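Local coordinates for protein YHR177W (Saccharomyces cerevisiae, PDB 4M8B) that carries a fungal WOPR-type DNA-binding domain, bound here to double-stranded DNA, and probably acts as a regulator of transcription, at residues E35-D40 against R64-F69; G25-N30 against E138-I143; S74-K79 against V181-G186. All coordinates share one frame; numbering follows the deposited sequence.

Contact 1 of 3, residues E35-D40 against R64-F69; sequences ERRPYD and RWTDGF. With nucleotides of chain A; nucleotides of chain B.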
loop_
_atom_site.group_PDB
_atom_site.type_symbol
_atom_site.label_atom_id
_atom_site.label_comp_id
_atom_site.label_asym_id
_atom_site.label_seq_id
_atom_site.Cartn_x
_atom_site.Cartn_y
_atom_site.Cartn_z
ATOM N N GLU C 35 -9.213 6.147 10.472
ATOM C CA GLU C 35 -9.962 5.751 11.664
ATOM C C GLU C 35 -11.322 5.110 11.369
ATOM O O GLU C 35 -11.932 4.498 12.243
ATOM C CB GLU C 35 -10.117 6.945 12.609
ATOM C CG GLU C 35 -8.792 7.489 13.117
ATOM C CD GLU C 35 -8.955 8.702 14.010
ATOM O OE1 GLU C 35 -9.922 9.467 13.806
ATOM O OE2 GLU C 35 -8.115 8.890 14.918
ATOM N N ARG C 36 -11.789 5.252 10.133
ATOM C CA ARG C 36 -13.059 4.666 9.724
ATOM C C ARG C 36 -13.033 4.328 8.239
ATOM O O ARG C 36 -12.291 4.937 7.472
ATOM C CB ARG C 36 -14.216 5.631 10.000
ATOM C CG ARG C 36 -14.183 6.883 9.136
ATOM C CD ARG C 36 -15.561 7.499 8.976
ATOM N NE ARG C 36 -15.507 8.749 8.222
ATOM C CZ ARG C 36 -15.461 8.824 6.895
ATOM N NH1 ARG C 36 -15.463 7.719 6.169
ATOM N NH2 ARG C 36 -15.411 10.004 6.295
ATOM N N ARG C 37 -13.855 3.365 7.838
ATOM C CA ARG C 37 -13.953 2.994 6.434
ATOM C C ARG C 37 -14.458 4.168 5.613
ATOM O O ARG C 37 -15.391 4.858 6.020
ATOM C CB ARG C 37 -14.892 1.799 6.249
ATOM C CG ARG C 37 -14.943 1.277 4.816
ATOM C CD ARG C 37 -15.639 -0.068 4.743
ATOM N NE ARG C 37 -15.099 -1.007 5.720
ATOM C CZ ARG C 37 -14.085 -1.831 5.486
ATOM N NH1 ARG C 37 -13.495 -1.835 4.299
ATOM N NH2 ARG C 37 -13.665 -2.652 6.438
ATOM N N PRO C 38 -13.830 4.405 4.456
ATOM C CA PRO C 38 -14.259 5.463 3.537
ATOM C C PRO C 38 -15.685 5.227 3.045
ATOM O O PRO C 38 -16.124 4.080 2.971
ATOM C CB PRO C 38 -13.281 5.325 2.366
ATOM C CG PRO C 38 -12.069 4.670 2.955
ATOM C CD PRO C 38 -12.595 3.737 4.006
ATOM N N TYR C 39 -16.398 6.301 2.719
ATOM C CA TYR C 39 -17.720 6.186 2.115
ATOM C C TYR C 39 -17.553 5.949 0.618
ATOM O O TYR C 39 -16.450 6.085 0.087
ATOM C CB TYR C 39 -18.542 7.453 2.368
ATOM C CG TYR C 39 -18.648 7.825 3.828
ATOM C CD1 TYR C 39 -18.740 6.846 4.809
ATOM C CD2 TYR C 39 -18.646 9.154 4.229
ATOM C CE1 TYR C 39 -18.835 7.180 6.150
ATOM C CE2 TYR C 39 -18.740 9.497 5.570
ATOM C CZ TYR C 39 -18.835 8.504 6.524
ATOM O OH TYR C 39 -18.929 8.831 7.858
ATOM N N ASP C 40 -18.646 5.604 -0.057
ATOM C CA ASP C 40 -18.596 5.277 -1.481
ATOM C C ASP C 40 -17.962 6.382 -2.327
ATOM O O ASP C 40 -17.167 6.101 -3.226
ATOM C CB ASP C 40 -19.995 4.939 -2.005
ATOM C CG ASP C 40 -20.512 3.614 -1.474
ATOM O OD1 ASP C 40 -19.920 3.086 -0.509
ATOM O OD2 ASP C 40 -21.513 3.102 -2.018
ATOM N N ARG C 64 -10.104 -5.671 6.030
ATOM C CA ARG C 64 -9.793 -5.680 4.608
ATOM C C ARG C 64 -10.096 -4.320 3.988
ATOM O O ARG C 64 -11.187 -3.779 4.152
ATOM C CB ARG C 64 -10.585 -6.769 3.890
ATOM C CG ARG C 64 -10.476 -8.143 4.520
ATOM C CD ARG C 64 -11.196 -9.174 3.677
ATOM N NE ARG C 64 -11.287 -10.471 4.340
ATOM C CZ ARG C 64 -11.942 -11.514 3.840
ATOM N NH1 ARG C 64 -12.558 -11.408 2.670
ATOM N NH2 ARG C 64 -11.979 -12.659 4.508
ATOM N N TRP C 65 -9.119 -3.780 3.269
ATOM C CA TRP C 65 -9.234 -2.462 2.662
ATOM C C TRP C 65 -10.007 -2.555 1.349
ATOM O O TRP C 65 -9.656 -3.346 0.473
ATOM C CB TRP C 65 -7.832 -1.896 2.424
ATOM C CG TRP C 65 -7.783 -0.530 1.804
ATOM C CD1 TRP C 65 -7.489 -0.231 0.507
ATOM C CD2 TRP C 65 -8.004 0.726 2.461
ATOM N NE1 TRP C 65 -7.523 1.127 0.311
ATOM C CE2 TRP C 65 -7.838 1.736 1.498
ATOM C CE3 TRP C 65 -8.332 1.087 3.771
ATOM C CZ2 TRP C 65 -7.989 3.087 1.802
ATOM C CZ3 TRP C 65 -8.480 2.426 4.069
ATOM C CH2 TRP C 65 -8.310 3.410 3.091
ATOM N N THR C 66 -11.058 -1.748 1.216
ATOM C CA THR C 66 -11.888 -1.749 0.011
ATOM C C THR C 66 -11.943 -0.375 -0.648
ATOM O O THR C 66 -12.359 0.603 -0.024
ATOM C CB THR C 66 -13.330 -2.218 0.310
ATOM O OG1 THR C 66 -13.858 -1.479 1.419
ATOM C CG2 THR C 66 -13.352 -3.700 0.641
ATOM N N ASP C 67 -11.529 -0.307 -1.911
ATOM C CA ASP C 67 -11.530 0.954 -2.645
ATOM C C ASP C 67 -12.528 0.963 -3.801
ATOM O O ASP C 67 -12.645 1.954 -4.522
ATOM C CB ASP C 67 -10.121 1.304 -3.142
ATOM C CG ASP C 67 -9.472 0.177 -3.931
ATOM O OD1 ASP C 67 -10.187 -0.566 -4.639
ATOM O OD2 ASP C 67 -8.233 0.037 -3.842
ATOM N N GLY C 68 -13.240 -0.145 -3.976
ATOM C CA GLY C 68 -14.285 -0.232 -4.981
ATOM C C GLY C 68 -13.808 -0.383 -6.415
ATOM O O GLY C 68 -14.611 -0.340 -7.345
ATOM N N PHE C 69 -12.507 -0.561 -6.610
ATOM C CA PHE C 69 -11.971 -0.734 -7.958
ATOM C C PHE C 69 -11.783 -2.208 -8.301
ATOM O O PHE C 69 -11.920 -3.075 -7.439
ATOM C CB PHE C 69 -10.654 0.030 -8.119
ATOM C CG PHE C 69 -10.825 1.521 -8.215
ATOM C CD1 PHE C 69 -11.044 2.284 -7.077
ATOM C CD2 PHE C 69 -10.763 2.162 -9.445
ATOM C CE1 PHE C 69 -11.202 3.660 -7.163
ATOM C CE2 PHE C 69 -10.921 3.538 -9.536
ATOM C CZ PHE C 69 -11.141 4.287 -8.393
ATOM P P DG A 9 -11.215 -6.070 -3.724
ATOM O OP1 DG A 9 -11.421 -4.608 -3.684
ATOM O OP2 DG A 9 -10.571 -6.690 -4.906
ATOM O "O5'" DG A 9 -10.413 -6.519 -2.417
ATOM C "C5'" DG A 9 -11.079 -6.409 -1.170
ATOM C "C4'" DG A 9 -10.197 -6.818 -0.006
ATOM O "O4'" DG A 9 -10.291 -8.251 0.209
ATOM C "C3'" DG A 9 -8.710 -6.543 -0.134
ATOM O "O3'" DG A 9 -8.235 -6.273 1.184
ATOM C "C2'" DG A 9 -8.172 -7.835 -0.751
ATOM C "C1'" DG A 9 -9.095 -8.910 -0.179
ATOM N N9 DG A 9 -9.498 -10.008 -1.061
ATOM C C8 DG A 9 -9.667 -10.016 -2.425
ATOM N N7 DG A 9 -10.062 -11.175 -2.889
ATOM C C5 DG A 9 -10.174 -11.981 -1.759
ATOM C C6 DG A 9 -10.562 -13.338 -1.615
ATOM O O6 DG A 9 -10.904 -14.143 -2.496
ATOM N N1 DG A 9 -10.532 -13.749 -0.283
ATOM C C2 DG A 9 -10.170 -12.950 0.778
ATOM N N2 DG A 9 -10.188 -13.480 2.010
ATOM N N3 DG A 9 -9.807 -11.687 0.651
ATOM C C4 DG A 9 -9.833 -11.272 -0.635
ATOM P P DA B 14 -14.146 -6.210 7.349
ATOM O OP1 DA B 14 -12.951 -5.347 7.223
ATOM O OP2 DA B 14 -14.921 -6.197 8.611
ATOM O "O5'" DA B 14 -15.121 -5.867 6.138
ATOM C "C5'" DA B 14 -14.542 -5.739 4.856
ATOM C "C4'" DA B 14 -15.575 -5.768 3.745
ATOM O "O4'" DA B 14 -16.222 -7.058 3.696
ATOM C "C3'" DA B 14 -16.702 -4.747 3.856
ATOM O "O3'" DA B 14 -16.422 -3.733 2.889
ATOM C "C2'" DA B 14 -17.985 -5.547 3.593
ATOM C "C1'" DA B 14 -17.469 -6.880 3.061
ATOM N N9 DA B 14 -18.264 -8.073 3.340
ATOM C C8 DA B 14 -18.605 -8.591 4.558
ATOM N N7 DA B 14 -19.313 -9.693 4.486
ATOM C C5 DA B 14 -19.434 -9.916 3.126
ATOM C C6 DA B 14 -20.072 -10.925 2.385
ATOM N N6 DA B 14 -20.732 -11.943 2.941
ATOM N N1 DA B 14 -20.000 -10.844 1.042
ATOM C C2 DA B 14 -19.335 -9.825 0.485
ATOM N N3 DA B 14 -18.699 -8.818 1.077
ATOM C C4 DA B 14 -18.791 -8.930 2.408
ATOM P P DA B 13 -15.339 -13.065 8.751
ATOM O OP1 DA B 13 -14.408 -13.570 9.786
ATOM O OP2 DA B 13 -16.801 -13.261 8.886
ATOM O "O5'" DA B 13 -15.059 -11.507 8.586
ATOM C "C5'" DA B 13 -13.715 -11.096 8.416
ATOM C "C4'" DA B 13 -13.578 -10.066 7.313
ATOM O "O4'" DA B 13 -13.938 -10.643 6.030
ATOM C "C3'" DA B 13 -14.450 -8.830 7.460
ATOM O "O3'" DA B 13 -13.672 -7.712 7.036
ATOM C "C2'" DA B 13 -15.652 -9.125 6.564
ATOM C "C1'" DA B 13 -15.041 -9.961 5.451
ATOM N N9 DA B 13 -15.905 -10.976 4.851
ATOM C C8 DA B 13 -16.637 -11.951 5.472
ATOM N N7 DA B 13 -17.297 -12.727 4.642
ATOM C C5 DA B 13 -16.969 -12.236 3.392
ATOM C C6 DA B 13 -17.336 -12.620 2.090
ATOM N N6 DA B 13 -18.156 -13.643 1.829
ATOM N N1 DA B 13 -16.823 -11.909 1.067
ATOM C C2 DA B 13 -16.002 -10.887 1.339
ATOM N N3 DA B 13 -15.585 -10.435 2.519
ATOM C C4 DA B 13 -16.112 -11.162 3.508
#
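R37 meets the 64-69 loop through one nitrogen, NH1, which donates both to the backbone O of R64 (3.0 Å) and to T66 OG1 (2.9 Å). The bond to R64 is nearly straight, 169° at the hydrogen, with R64 O in the guanidinium plane; the threonine oxygen is tilted out of that plane and is met at a poorer angle. A bend at chi3 (-50°) turns the guanidinium to the DNA, where NH2 makes a weak bond to OP1 of DA14 of chain B. The same OP1 accepts from R64 N at 3.1 Å. T66 OG1 is also hydrogen-bonded to another phosphate. Beside this polar cluster, P38 CG packs on W65 CH2, and W65 NE1 is tied to Y145. The R64 side chain runs on into the minor groove, its guanidinium between O4' of DA13 of chain B and N2 of DG9 of chain A, with NH1 bonded to a thymine O2. R37 thus probably offsets phosphate charge while holding the backbone carbonyl of R64, the residue whose side chain enters the minor groove.

Contact 2 of 3, residues G25-N30 against E138-I143; sequences GVFNGN and ETFHLI. With EDO (1,2-ethanediol), chain D.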
loop_
_atom_site.group_PDB
_atom_site.type_symbol
_atom_site.label_atom_id
_atom_site.label_comp_id
_atom_site.label_asym_id
_atom_site.label_seq_id
_atom_site.Cartn_x
_atom_site.Cartn_y
_atom_site.Cartn_z
ATOM N N GLY C 25 6.436 7.059 11.993
ATOM C CA GLY C 25 5.745 8.333 11.919
ATOM C C GLY C 25 4.322 8.240 12.429
ATOM O O GLY C 25 3.779 9.204 12.971
ATOM N N VAL C 26 3.714 7.070 12.255
ATOM C CA VAL C 26 2.361 6.831 12.743
ATOM C C VAL C 26 2.361 6.581 14.251
ATOM O O VAL C 26 1.493 7.076 14.969
ATOM C CB VAL C 26 1.695 5.644 12.018
ATOM C CG1 VAL C 26 0.405 5.262 12.704
ATOM C CG2 VAL C 26 1.439 5.987 10.557
ATOM N N PHE C 27 3.337 5.810 14.722
ATOM C CA PHE C 27 3.483 5.531 16.148
ATOM C C PHE C 27 3.708 6.816 16.947
ATOM O O PHE C 27 3.203 6.962 18.058
ATOM C CB PHE C 27 4.639 4.556 16.397
ATOM C CG PHE C 27 4.436 3.191 15.790
ATOM C CD1 PHE C 27 3.190 2.788 15.339
ATOM C CD2 PHE C 27 5.499 2.308 15.681
ATOM C CE1 PHE C 27 3.007 1.524 14.783
ATOM C CE2 PHE C 27 5.324 1.048 15.127
ATOM C CZ PHE C 27 4.077 0.657 14.678
ATOM N N ASN C 28 4.475 7.741 16.374
ATOM C CA ASN C 28 4.754 9.023 17.014
ATOM C C ASN C 28 3.540 9.956 17.006
ATOM O O ASN C 28 3.386 10.792 17.897
ATOM C CB ASN C 28 5.958 9.708 16.353
ATOM C CG ASN C 28 7.266 8.962 16.592
ATOM O OD1 ASN C 28 7.291 7.906 17.224
ATOM N ND2 ASN C 28 8.361 9.513 16.075
ATOM N N GLY C 29 2.686 9.813 15.997
ATOM C CA GLY C 29 1.473 10.607 15.907
ATOM C C GLY C 29 1.521 11.710 14.866
ATOM O O GLY C 29 0.548 12.443 14.689
ATOM N N ASN C 30 2.652 11.834 14.179
ATOM C CA ASN C 30 2.803 12.840 13.133
ATOM C C ASN C 30 1.988 12.477 11.903
ATOM O O ASN C 30 1.376 13.336 11.270
ATOM C CB ASN C 30 4.272 12.985 12.740
ATOM C CG ASN C 30 5.148 13.396 13.903
ATOM O OD1 ASN C 30 5.342 12.632 14.853
ATOM N ND2 ASN C 30 5.695 14.605 13.830
ATOM N N GLU C 138 -1.085 -5.622 18.051
ATOM C CA GLU C 138 -1.981 -4.883 17.218
ATOM C C GLU C 138 -1.550 -5.082 15.805
ATOM O O GLU C 138 -0.442 -5.428 15.566
ATOM C CB GLU C 138 -2.036 -3.429 17.632
ATOM C CG GLU C 138 -2.880 -3.241 18.872
ATOM C CD GLU C 138 -2.911 -1.840 19.410
ATOM O OE1 GLU C 138 -2.436 -0.926 18.751
ATOM O OE2 GLU C 138 -3.413 -1.635 20.506
ATOM N N THR C 139 -2.474 -4.958 14.882
ATOM C CA THR C 139 -2.174 -5.172 13.473
ATOM C C THR C 139 -2.288 -3.880 12.667
ATOM O O THR C 139 -3.340 -3.240 12.646
ATOM C CB THR C 139 -3.098 -6.240 12.866
ATOM O OG1 THR C 139 -2.970 -7.458 13.608
ATOM C CG2 THR C 139 -2.739 -6.497 11.411
ATOM N N PHE C 140 -1.198 -3.499 12.007
ATOM C CA PHE C 140 -1.187 -2.291 11.191
ATOM C C PHE C 140 -1.184 -2.633 9.709
ATOM O O PHE C 140 -0.349 -3.405 9.238
ATOM C CB PHE C 140 0.014 -1.413 11.546
ATOM C CG PHE C 140 -0.010 -0.908 12.960
ATOM C CD1 PHE C 140 0.600 -1.626 13.977
ATOM C CD2 PHE C 140 -0.656 0.276 13.278
ATOM C CE1 PHE C 140 0.572 -1.167 15.286
ATOM C CE2 PHE C 140 -0.688 0.739 14.584
ATOM C CZ PHE C 140 -0.072 0.015 15.588
ATOM N N HIS C 141 -2.134 -2.059 8.983
ATOM C CA HIS C 141 -2.252 -2.297 7.554
ATOM C C HIS C 141 -1.679 -1.117 6.794
ATOM O O HIS C 141 -1.883 0.033 7.177
ATOM C CB HIS C 141 -3.717 -2.484 7.166
ATOM C CG HIS C 141 -4.378 -3.638 7.840
ATOM N ND1 HIS C 141 -4.909 -4.709 7.144
ATOM C CD2 HIS C 141 -4.611 -3.902 9.150
ATOM C CE1 HIS C 141 -5.430 -5.570 7.990
ATOM N NE2 HIS C 141 -5.262 -5.104 9.219
ATOM N N LEU C 142 -0.962 -1.399 5.713
ATOM C CA LEU C 142 -0.430 -0.336 4.876
ATOM C C LEU C 142 -0.834 -0.539 3.422
ATOM O O LEU C 142 -0.596 -1.599 2.840
ATOM C CB LEU C 142 1.093 -0.238 5.023
ATOM C CG LEU C 142 1.746 0.960 4.329
ATOM C CD1 LEU C 142 3.014 1.390 5.048
ATOM C CD2 LEU C 142 2.047 0.625 2.877
ATOM N N ILE C 143 -1.458 0.483 2.846
ATOM C CA ILE C 143 -1.861 0.455 1.446
ATOM C C ILE C 143 -1.185 1.604 0.704
ATOM O O ILE C 143 -1.208 2.747 1.163
ATOM C CB ILE C 143 -3.386 0.592 1.294
ATOM C CG1 ILE C 143 -4.110 -0.281 2.321
ATOM C CG2 ILE C 143 -3.820 0.225 -0.113
ATOM C CD1 ILE C 143 -3.978 -1.765 2.065
HETATM C C1 EDO D . -2.617 -5.112 4.308
HETATM O O1 EDO D . -2.181 -5.070 5.673
HETATM C C2 EDO D . -4.063 -5.583 4.272
HETATM O O2 EDO D . -4.932 -4.488 4.584
#
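H141 ND1 donates a hydrogen bond of 2.6 Å, 162° at the hydrogen, to O2 of a 1,2-ethanediol molecule, next along strand 137-147 to F140, the residue that meets F27 on the other side of the sheet. The diol, probably from the crystallisation liquor, lies at the imidazole edge and in its plane. NE2 of the same ring is bonded to E57, and the ring stacks on F55, so the histidine is held at both nitrogens; the nearby carboxylate may favour its protonated form.

The contact between 25-30 and 138-143 rests on one aromatic pair. F27 directs an edge at the face of F140 in a T-shaped arrangement, with centroids 5.0 Å apart and planes at 60°. The leading atom is F27 CE1, which sits above the F140 ring nearer its rim than its middle and comes within 3.5 Å of CZ. With CG opposite the carbonyl carbon (chi1 -64°), the F27 ring swings from the side of the last helical turn to the strand, while the F140 side chain sets out toward the helix. F27 also meets F127, which adds a further ring to the pair. Just beyond, G29 leaves the helix with positive phi, its N still bonded to G25 O at 3.3 Å.

Helix 16-28 therefore lies across one face of the antiparallel sheet: F140 also packs on F23, and L142 on L19, V22 and F23. Strand 137-147 beneath is an inner one, pairing through F140 with L125 of strand 113-128 and through H141 with F55 of strand 51-56.

Contact 3 of 3, residues S74-K79 against V181-G186; sequences SRISGK and VAVGNG. With nucleotides of chain B; nucleotides of chain A.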
loop_
_atom_site.group_PDB
_atom_site.type_symbol
_atom_site.label_atom_id
_atom_site.label_comp_id
_atom_site.label_asym_id
_atom_site.label_seq_id
_atom_site.Cartn_x
_atom_site.Cartn_y
_atom_site.Cartn_z
ATOM N N SER C 74 -3.804 -11.380 -6.351
ATOM C CA SER C 74 -2.589 -10.938 -5.674
ATOM C C SER C 74 -1.336 -11.639 -6.192
ATOM O O SER C 74 -1.347 -12.843 -6.449
ATOM C CB SER C 74 -2.708 -11.173 -4.170
ATOM O OG SER C 74 -2.705 -12.557 -3.871
ATOM N N ARG C 75 -0.262 -10.871 -6.349
ATOM C CA ARG C 75 1.063 -11.428 -6.603
ATOM C C ARG C 75 1.998 -10.997 -5.477
ATOM O O ARG C 75 1.746 -9.993 -4.813
ATOM C CB ARG C 75 1.607 -10.960 -7.956
ATOM C CG ARG C 75 0.871 -11.532 -9.160
ATOM C CD ARG C 75 1.086 -13.033 -9.284
ATOM N NE ARG C 75 0.338 -13.605 -10.403
ATOM C CZ ARG C 75 -0.795 -14.286 -10.276
ATOM N NH1 ARG C 75 -1.316 -14.490 -9.074
ATOM N NH2 ARG C 75 -1.405 -14.768 -11.349
ATOM N N ILE C 76 3.067 -11.753 -5.252
ATOM C CA ILE C 76 4.013 -11.411 -4.193
ATOM C C ILE C 76 5.232 -10.678 -4.752
ATOM O O ILE C 76 5.767 -11.045 -5.797
ATOM C CB ILE C 76 4.483 -12.655 -3.414
ATOM C CG1 ILE C 76 3.300 -13.568 -3.094
ATOM C CG2 ILE C 76 5.204 -12.245 -2.140
ATOM C CD1 ILE C 76 3.680 -14.779 -2.264
ATOM N N SER C 77 5.651 -9.631 -4.054
ATOM C CA SER C 77 6.858 -8.898 -4.408
ATOM C C SER C 77 7.616 -8.616 -3.123
ATOM O O SER C 77 7.384 -7.604 -2.464
ATOM C CB SER C 77 6.516 -7.593 -5.129
ATOM O OG SER C 77 7.689 -6.897 -5.515
ATOM N N GLY C 78 8.514 -9.528 -2.765
ATOM C CA GLY C 78 9.204 -9.447 -1.494
ATOM C C GLY C 78 8.260 -9.823 -0.371
ATOM O O GLY C 78 7.797 -10.962 -0.291
ATOM N N LYS C 79 7.972 -8.864 0.500
ATOM C CA LYS C 79 7.029 -9.086 1.583
ATOM C C LYS C 79 5.733 -8.331 1.313
ATOM O O LYS C 79 4.839 -8.294 2.157
ATOM C CB LYS C 79 7.643 -8.654 2.916
ATOM C CG LYS C 79 8.963 -9.341 3.232
ATOM C CD LYS C 79 9.522 -8.899 4.578
ATOM C CE LYS C 79 10.824 -9.620 4.892
ATOM N NZ LYS C 79 11.368 -9.233 6.223
ATOM N N VAL C 181 8.821 -10.719 9.258
ATOM C CA VAL C 181 7.636 -10.870 8.417
ATOM C C VAL C 181 7.915 -11.630 7.118
ATOM O O VAL C 181 8.928 -11.396 6.457
ATOM C CB VAL C 181 7.012 -9.501 8.088
ATOM C CG1 VAL C 181 5.922 -9.645 7.038
ATOM C CG2 VAL C 181 6.464 -8.856 9.350
ATOM N N ALA C 182 7.007 -12.539 6.763
ATOM C CA ALA C 182 7.123 -13.325 5.535
ATOM C C ALA C 182 5.750 -13.622 4.937
ATOM O O ALA C 182 4.740 -13.587 5.638
ATOM C CB ALA C 182 7.876 -14.615 5.800
ATOM N N VAL C 183 5.720 -13.922 3.641
ATOM C CA VAL C 183 4.471 -14.153 2.923
ATOM C C VAL C 183 4.570 -15.430 2.093
ATOM O O VAL C 183 5.535 -15.606 1.353
ATOM C CB VAL C 183 4.149 -12.968 1.985
ATOM C CG1 VAL C 183 2.784 -13.150 1.333
ATOM C CG2 VAL C 183 4.206 -11.657 2.746
ATOM N N GLY C 184 3.576 -16.310 2.210
ATOM C CA GLY C 184 3.601 -17.594 1.525
ATOM C C GLY C 184 4.899 -18.323 1.816
ATOM O O GLY C 184 5.332 -18.377 2.968
ATOM N N ASN C 185 5.531 -18.879 0.786
ATOM C CA ASN C 185 6.911 -19.323 0.947
ATOM C C ASN C 185 7.820 -18.097 0.973
ATOM O O ASN C 185 7.578 -17.125 0.258
ATOM C CB ASN C 185 7.331 -20.355 -0.115
ATOM C CG ASN C 185 7.280 -19.818 -1.544
ATOM O OD1 ASN C 185 7.740 -18.713 -1.834
ATOM N ND2 ASN C 185 6.742 -20.625 -2.451
ATOM N N GLY C 186 8.847 -18.122 1.814
ATOM C CA GLY C 186 9.693 -16.955 1.990
ATOM C C GLY C 186 10.686 -16.748 0.862
ATOM O O GLY C 186 11.746 -16.159 1.068
ATOM P P DA B 7 0.878 -16.114 -13.877
ATOM O OP1 DA B 7 1.080 -16.058 -15.343
ATOM O OP2 DA B 7 0.583 -14.876 -13.118
ATOM O "O5'" DA B 7 -0.279 -17.168 -13.591
ATOM C "C5'" DA B 7 -0.125 -18.457 -14.145
ATOM C "C4'" DA B 7 -0.523 -19.530 -13.154
ATOM O "O4'" DA B 7 0.154 -19.355 -11.881
ATOM C "C3'" DA B 7 -2.010 -19.547 -12.844
ATOM O "O3'" DA B 7 -2.461 -20.850 -13.153
ATOM C "C2'" DA B 7 -2.084 -19.190 -11.360
ATOM C "C1'" DA B 7 -0.749 -19.705 -10.849
ATOM N N9 DA B 7 -0.285 -19.139 -9.580
ATOM C C8 DA B 7 0.230 -17.892 -9.358
ATOM N N7 DA B 7 0.573 -17.666 -8.109
ATOM C C5 DA B 7 0.262 -18.849 -7.466
ATOM C C6 DA B 7 0.390 -19.256 -6.127
ATOM N N6 DA B 7 0.892 -18.468 -5.171
ATOM N N1 DA B 7 -0.015 -20.502 -5.816
ATOM C C2 DA B 7 -0.505 -21.281 -6.788
ATOM N N3 DA B 7 -0.674 -21.008 -8.081
ATOM C C4 DA B 7 -0.265 -19.763 -8.355
ATOM P P DG A 11 -2.421 -9.980 4.541
ATOM O OP1 DG A 11 -2.200 -10.647 5.840
ATOM O OP2 DG A 11 -2.192 -8.522 4.439
ATOM O "O5'" DG A 11 -1.519 -10.708 3.440
ATOM C "C5'" DG A 11 -0.887 -11.966 3.700
ATOM C "C4'" DG A 11 -1.845 -13.144 3.594
ATOM O "O4'" DG A 11 -2.702 -12.997 2.442
ATOM C "C3'" DG A 11 -1.188 -14.498 3.366
ATOM O "O3'" DG A 11 -0.812 -15.078 4.608
ATOM C "C2'" DG A 11 -2.262 -15.308 2.635
ATOM C "C1'" DG A 11 -3.200 -14.259 2.050
ATOM N N9 DG A 11 -3.350 -14.269 0.592
ATOM C C8 DG A 11 -3.034 -13.256 -0.281
ATOM N N7 DG A 11 -3.295 -13.540 -1.531
ATOM C C5 DG A 11 -3.824 -14.822 -1.486
ATOM C C6 DG A 11 -4.291 -15.653 -2.531
ATOM O O6 DG A 11 -4.335 -15.418 -3.749
ATOM N N1 DG A 11 -4.746 -16.877 -2.045
ATOM C C2 DG A 11 -4.747 -17.249 -0.721
ATOM N N2 DG A 11 -5.225 -18.473 -0.444
ATOM N N3 DG A 11 -4.313 -16.478 0.266
ATOM C C4 DG A 11 -3.866 -15.283 -0.187
ATOM P P DT A 12 0.416 -16.111 4.678
ATOM O OP1 DT A 12 0.712 -16.331 6.112
ATOM O OP2 DT A 12 1.488 -15.626 3.779
ATOM O "O5'" DT A 12 -0.180 -17.458 4.052
ATOM C "C5'" DT A 12 -1.178 -18.171 4.778
ATOM C "C4'" DT A 12 -1.670 -19.391 4.023
ATOM O "O4'" DT A 12 -2.115 -19.001 2.699
ATOM C "C3'" DT A 12 -0.636 -20.493 3.820
ATOM O "O3'" DT A 12 -1.198 -21.736 4.244
ATOM C "C2'" DT A 12 -0.334 -20.451 2.324
ATOM C "C1'" DT A 12 -1.623 -19.904 1.734
ATOM N N1 DT A 12 -1.455 -19.148 0.464
ATOM C C2 DT A 12 -1.998 -19.625 -0.707
ATOM O O2 DT A 12 -2.632 -20.666 -0.799
ATOM N N3 DT A 12 -1.766 -18.815 -1.793
ATOM C C4 DT A 12 -1.072 -17.617 -1.833
ATOM O O4 DT A 12 -0.928 -16.973 -2.870
ATOM C C5 DT A 12 -0.534 -17.185 -0.571
ATOM C C7 DT A 12 0.246 -15.906 -0.474
ATOM C C6 DT A 12 -0.749 -17.961 0.501
#
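V183 has chi1 near trans (-175°), a setting that sends CG1 to I76 and CG2 to the backbone O of K79, 3.5 Å away. I76 answers with an extended outer torsion, chi2 -177°, that carries CD1 to 4.0 Å from V183 CG1, the two side chains passing each other in opposite directions. K79 is stretched out beyond CG and lays its methylenes along the V181 carbonyl. Its NZ makes no hydrogen bond to that oxygen; the charge is taken by E16 in a salt bridge, and L178 O accepts a further bond.

DNA borders the apolar patch. I76 CD1 lies 4.0 Å from the methyl C7 of DT12 of chain A, and G184 N donates an almost linear bond (177°) to OP2 of the same nucleotide, at 2.7 Å. S74 OG reaches N7 of DG11 of chain A at 2.6 Å, a major-groove atom. R75 NH2 holds OP2 of DA7 of chain B at 2.7 Å, and R75 NH1 bonds back to S74 O. The packing of I76 on V183 probably helps to hold the G184 N-H at its phosphate, while S74, in the same segment as I76, reaches the guanine edge, so that the contact lies beside both backbone and base recognition in the major groove.

How the contacts relate
Along the chain the segments run 25-30, 35-40, 64-69, 74-79, 138-143 and 181-186, so that both segments of contact 1 fall between those of contact 2, while contacts 2 and 3 interleave. The centres of contacts 1 and 2 are about 17 Å apart and the two touch, W65 CG packing 3.7 Å from I143 CG1. Contact 3 stands apart, its centre about 24 Å from that of contact 1 and about 20 Å from that of contact 2, although contacts 2 and 3 both reach the same antiparallel sheet. Contacts 1 and 3 approach the DNA through the minor and major grooves respectively, and contact 2 packs helix 16-28 against the sheet that contact 3 also reaches.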